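PDB 5Z9J: putative P450-like enzyme from Streptomyces himastatinicus ATCC 53653, which binds heme b and probably acts as a cytochrome P450 monooxygenase. Local coordinates for residues M137-L141 / L142-E146. Numbering follows the deposited sequence.
Sequences MISDL and LGVPE
Ile-138 lies alongside Leu-142, one turn further along the helix, the two side chains pointing the same way with CG2 of Ile-138 3.8 Å from CD1 of Leu-142. With CG2 anti to the backbone N (CG1 at chi1 -60°), that methyl is the branch that meets the leucine, while the longer arm leads away. The backbones of the same pair are joined by an i to i-4 bond, Leu-142 N to Ile-138 O at 3.0 Å. A serine in place of Leu-142 would probably leave Ile-138 CG2 without its neighbour and open a gap facing Leu-235 and Trp-193. At the helix end Val-144 N reaches back to Ser-139 O at 3.3 Å, while Gly-143 N bonds weakly to Asp-140 O at 2.9 Å; with Gly-143 at positive phi (81°), the pair makes a Schellman motif. Gly-143 N also bonds weakly to Ser-139 O. Val-144 then folds back, CG2 3.7 Å from Ser-139 CB, while Ser-139 OG turns to Leu-135 O. Asp-140 ties the exit down through one water, which donates to its OD1 at 2.8 Å and to Val-144 O; OD1 also forms a salt bridge with Arg-149. Near its end, helix 132-142 packs against helix 224-238 through Ile-138 and Leu-142 and against helix 96-116 through Met-137 and Leu-141; Ile-138 also touches the heme. Beyond the turn, Val-144 packs against helices 172-202 and 147-163.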
loop_
_atom_site.group_PDB
_atom_site.type_symbol
_atom_site.label_atom_id
_atom_site.label_comp_id
_atom_site.label_asym_id
_atom_site.label_seq_id
_atom_site.Cartn_x
_atom_site.Cartn_y
_atom_site.Cartn_z
ATOM N N MET A 137 3.390 -13.983 -2.699
ATOM C CA MET A 137 4.538 -13.479 -3.451
ATOM C C MET A 137 5.589 -12.889 -2.553
ATOM O O MET A 137 6.791 -13.060 -2.798
ATOM C CB MET A 137 4.106 -12.423 -4.480
ATOM C CG MET A 137 3.352 -12.973 -5.679
ATOM S SD MET A 137 4.303 -14.142 -6.688
ATOM C CE MET A 137 5.539 -13.102 -7.455
ATOM N N ILE A 138 5.158 -12.114 -1.562
ATOM C CA ILE A 138 6.109 -11.488 -0.672
ATOM C C ILE A 138 6.670 -12.540 0.280
ATOM O O ILE A 138 7.813 -12.494 0.615
ATOM C CB ILE A 138 5.515 -10.346 0.126
ATOM C CG1 ILE A 138 4.994 -9.254 -0.853
ATOM C CG2 ILE A 138 6.587 -9.681 0.943
ATOM C CD1 ILE A 138 4.285 -8.131 -0.135
ATOM N N SER A 139 5.837 -13.473 0.693
ATOM C CA SER A 139 6.294 -14.526 1.618
ATOM C C SER A 139 7.393 -15.335 0.952
ATOM O O SER A 139 8.457 -15.509 1.540
ATOM C CB SER A 139 5.115 -15.395 2.040
ATOM O OG SER A 139 4.102 -14.597 2.644
ATOM N N ASP A 140 7.191 -15.722 -0.300
ATOM C CA ASP A 140 8.196 -16.454 -1.049
ATOM C C ASP A 140 9.439 -15.598 -1.249
ATOM O O ASP A 140 10.544 -16.075 -1.067
ATOM C CB ASP A 140 7.669 -16.864 -2.421
ATOM C CG ASP A 140 6.607 -17.907 -2.341
ATOM O OD1 ASP A 140 6.449 -18.482 -1.252
ATOM O OD2 ASP A 140 5.911 -18.141 -3.346
ATOM N N LEU A 141 9.268 -14.309 -1.522
ATOM C CA LEU A 141 10.438 -13.473 -1.740
ATOM C C LEU A 141 11.318 -13.431 -0.477
ATOM O O LEU A 141 12.555 -13.511 -0.550
ATOM C CB LEU A 141 10.021 -12.078 -2.168
ATOM C CG LEU A 141 11.192 -11.096 -2.196
ATOM C CD1 LEU A 141 12.301 -11.647 -3.099
ATOM C CD2 LEU A 141 10.728 -9.763 -2.679
ATOM N N LEU A 142 10.665 -13.399 0.680
ATOM C CA LEU A 142 11.356 -13.388 1.967
ATOM C C LEU A 142 11.845 -14.770 2.363
ATOM O O LEU A 142 12.653 -14.921 3.287
ATOM C CB LEU A 142 10.418 -12.828 3.030
ATOM C CG LEU A 142 10.172 -11.330 2.917
ATOM C CD1 LEU A 142 8.919 -10.889 3.680
ATOM C CD2 LEU A 142 11.403 -10.598 3.472
ATOM N N GLY A 143 11.327 -15.789 1.697
ATOM C CA GLY A 143 11.844 -17.138 1.876
ATOM C C GLY A 143 11.317 -17.860 3.103
ATOM O O GLY A 143 11.958 -18.768 3.631
ATOM N N VAL A 144 10.134 -17.461 3.551
ATOM C CA VAL A 144 9.463 -18.145 4.649
ATOM C C VAL A 144 8.657 -19.339 4.137
ATOM O O VAL A 144 8.028 -19.284 3.087
ATOM C CB VAL A 144 8.534 -17.202 5.455
ATOM C CG1 VAL A 144 9.330 -16.034 6.049
ATOM C CG2 VAL A 144 7.381 -16.718 4.591
ATOM N N PRO A 145 8.685 -20.439 4.895
ATOM C CA PRO A 145 7.869 -21.615 4.563
ATOM C C PRO A 145 6.383 -21.271 4.410
ATOM O O PRO A 145 5.925 -20.262 4.969
ATOM C CB PRO A 145 8.090 -22.551 5.756
ATOM C CG PRO A 145 8.717 -21.703 6.833
ATOM C CD PRO A 145 9.463 -20.614 6.130
ATOM N N GLU A 146 5.651 -22.065 3.636
ATOM C CA GLU A 146 4.235 -21.795 3.426
ATOM C C GLU A 146 3.478 -21.753 4.759
ATOM O O GLU A 146 2.587 -20.924 4.931
ATOM C CB GLU A 146 3.612 -22.840 2.485
ATOM C CG GLU A 146 4.405 -23.046 1.185
ATOM C CD GLU A 146 3.720 -23.984 0.178
ATOM O OE1 GLU A 146 2.573 -24.430 0.432
ATOM O OE2 GLU A 146 4.341 -24.263 -0.879
HETATM O O HOH W 1 5.994 -18.367 1.550
#